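Local coordinates for putative PadR-family transcriptional regulatory protein (Bacteroides fragilis, PDB 5H20) that probably acts as a dimeric PadR-like transcription regulator that binds DNA through a winged helix-turn-helix domain, at residues A[18-23]-A[85-90]. Numbering follows the deposited sequence.
Sequences CIMLLL and ESFLGE. With IPA (isopropyl alcohol), chain F.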
loop_
_atom_site.group_PDB
_atom_site.type_symbol
_atom_site.label_atom_id
_atom_site.label_comp_id
_atom_site.label_asym_id
_atom_site.label_seq_id
_atom_site.Cartn_x
_atom_site.Cartn_y
_atom_site.Cartn_z
ATOM N N CYS A 18 5.482 -5.394 3.947
ATOM C CA CYS A 18 6.822 -5.964 3.989
ATOM C C CYS A 18 7.061 -6.814 5.250
ATOM O O CYS A 18 7.658 -7.895 5.168
ATOM C CB CYS A 18 7.851 -4.838 3.889
ATOM S SG CYS A 18 9.548 -5.417 3.754
ATOM N N ILE A 19 6.585 -6.324 6.397
ATOM C CA ILE A 19 6.631 -7.058 7.668
ATOM C C ILE A 19 5.835 -8.380 7.565
ATOM O O ILE A 19 6.351 -9.456 7.932
ATOM C CB ILE A 19 6.097 -6.206 8.853
ATOM C CG1 ILE A 19 6.990 -4.999 9.128
ATOM C CG2 ILE A 19 5.986 -7.040 10.128
ATOM C CD1 ILE A 19 6.300 -3.905 9.924
ATOM N N MET A 20 4.598 -8.287 7.057
ATOM C CA MET A 20 3.733 -9.463 6.882
ATOM C C MET A 20 4.350 -10.456 5.902
ATOM O O MET A 20 4.313 -11.673 6.146
ATOM C CB MET A 20 2.331 -9.064 6.438
ATOM C CG MET A 20 1.533 -8.360 7.515
ATOM S SD MET A 20 -0.184 -8.125 7.033
ATOM C CE MET A 20 -0.059 -6.623 6.061
ATOM N N LEU A 21 4.930 -9.928 4.818
ATOM C CA LEU A 21 5.722 -10.726 3.873
ATOM C C LEU A 21 6.860 -11.490 4.545
ATOM O O LEU A 21 6.956 -12.707 4.384
ATOM C CB LEU A 21 6.285 -9.870 2.725
ATOM C CG LEU A 21 5.805 -10.127 1.298
ATOM C CD1 LEU A 21 6.682 -9.341 0.338
ATOM C CD2 LEU A 21 5.843 -11.604 0.920
ATOM N N LEU A 22 7.699 -10.778 5.302
ATOM C CA LEU A 22 8.848 -11.378 6.003
ATOM C C LEU A 22 8.452 -12.389 7.084
ATOM O O LEU A 22 9.174 -13.355 7.315
ATOM C CB LEU A 22 9.800 -10.302 6.556
ATOM C CG LEU A 22 10.598 -9.431 5.558
ATOM C CD1 LEU A 22 11.080 -8.141 6.210
ATOM C CD2 LEU A 22 11.774 -10.168 4.930
ATOM N N LEU A 23 7.291 -12.189 7.705
ATOM C CA LEU A 23 6.811 -13.085 8.766
ATOM C C LEU A 23 6.030 -14.316 8.288
ATOM O O LEU A 23 5.791 -15.240 9.068
ATOM C CB LEU A 23 6.015 -12.300 9.820
ATOM C CG LEU A 23 6.855 -11.464 10.791
ATOM C CD1 LEU A 23 5.959 -10.511 11.548
ATOM C CD2 LEU A 23 7.666 -12.300 11.784
ATOM N N GLU A 85 -2.291 -14.007 7.508
ATOM C CA GLU A 85 -2.042 -14.835 6.314
ATOM C C GLU A 85 -3.097 -14.634 5.215
ATOM O O GLU A 85 -2.738 -14.537 4.037
ATOM C CB GLU A 85 -1.967 -16.342 6.661
ATOM C CG GLU A 85 -0.797 -16.778 7.545
ATOM C CD GLU A 85 0.524 -16.998 6.802
ATOM O OE1 GLU A 85 0.571 -16.906 5.554
ATOM O OE2 GLU A 85 1.536 -17.289 7.482
ATOM N N SER A 86 -4.377 -14.598 5.600
ATOM C CA SER A 86 -5.482 -14.345 4.660
ATOM C C SER A 86 -5.403 -12.936 4.043
ATOM O O SER A 86 -5.478 -12.804 2.817
ATOM C CB SER A 86 -6.848 -14.551 5.319
ATOM O OG SER A 86 -6.970 -15.862 5.840
ATOM N N PHE A 87 -5.241 -11.911 4.889
ATOM C CA PHE A 87 -5.098 -10.525 4.424
ATOM C C PHE A 87 -3.862 -10.352 3.543
ATOM O O PHE A 87 -3.948 -9.695 2.517
ATOM C CB PHE A 87 -5.118 -9.500 5.575
ATOM C CG PHE A 87 -5.092 -8.049 5.115
ATOM C CD1 PHE A 87 -6.042 -7.558 4.201
ATOM C CD2 PHE A 87 -4.144 -7.162 5.624
ATOM C CE1 PHE A 87 -6.016 -6.226 3.782
ATOM C CE2 PHE A 87 -4.122 -5.825 5.214
ATOM C CZ PHE A 87 -5.058 -5.357 4.290
ATOM N N LEU A 88 -2.741 -10.972 3.928
ATOM C CA LEU A 88 -1.536 -11.030 3.078
ATOM C C LEU A 88 -1.824 -11.621 1.683
ATOM O O LEU A 88 -1.406 -11.049 0.665
ATOM C CB LEU A 88 -0.411 -11.818 3.761
ATOM C CG LEU A 88 0.889 -12.024 2.969
ATOM C CD1 LEU A 88 1.699 -10.735 2.829
ATOM C CD2 LEU A 88 1.707 -13.111 3.629
ATOM N N GLY A 89 -2.544 -12.747 1.652
ATOM C CA GLY A 89 -2.960 -13.401 0.395
ATOM C C GLY A 89 -3.787 -12.501 -0.518
ATOM O O GLY A 89 -3.599 -12.495 -1.744
ATOM N N GLU A 90 -4.702 -11.747 0.094
ATOM C CA GLU A 90 -5.504 -10.730 -0.590
ATOM C C GLU A 90 -4.629 -9.665 -1.263
ATOM O O GLU A 90 -4.833 -9.349 -2.441
ATOM C CB GLU A 90 -6.482 -10.084 0.400
ATOM C CG GLU A 90 -7.215 -8.851 -0.130
ATOM C CD GLU A 90 -8.060 -8.166 0.927
ATOM O OE1 GLU A 90 -8.595 -8.858 1.832
ATOM O OE2 GLU A 90 -8.205 -6.929 0.838
HETATM C C1 IPA F . -9.246 -4.691 -1.485
HETATM C C2 IPA F . -7.873 -4.499 -2.112
HETATM C C3 IPA F . -7.571 -3.010 -2.188
HETATM O O2 IPA F . -6.866 -5.173 -1.347
#
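Leu88 reaches from helix 82-97 to helix 5-23 with both branches of its isobutyl fork. CD1 lies 4.0 Å from Met20 CB and 3.9 Å from Leu21 N, while CD2 comes to 3.9 Å from Met20 O, so the fork rests on helix backbone as much as on side chains. Its CG stands anti to the backbone N (chi1 177°), which directs the fork toward the facing helix. Leucine suits this place because a short, branched end can cover a helix surface with carbon alone.

The side chain of Met20 touches Leu88 only at its base, through CB, and sends its thioether on to Phe87. Extended through chi2, this flexible, unbranched chain can bend at the sulfur (chi3 -83°), bringing CE obliquely to 4.1 Å from Phe87 CD2. Leu21 CG touches Leu88 CD1 loosely (4.4 Å).

Glu90 OE1 lies in the plane of the Phe87 ring, at its CD1 edge, across from the CD2 that meets Met20. Glu90 OE2 accepts a hydrogen bond from O2 of an isopropyl alcohol molecule (3.1 Å), probably from the crystallisation liquor, and forms a salt bridge with Arg11 of the second subunit.

The helix segments cross at -115°, their axes 10.3 Å apart. Leu80 of strand 75-80 packs against both Met20 and Leu88, Ile19 faces helix 46-58, and Met10 of the second subunit covers Met20, joining winged-helix core to dimer interface.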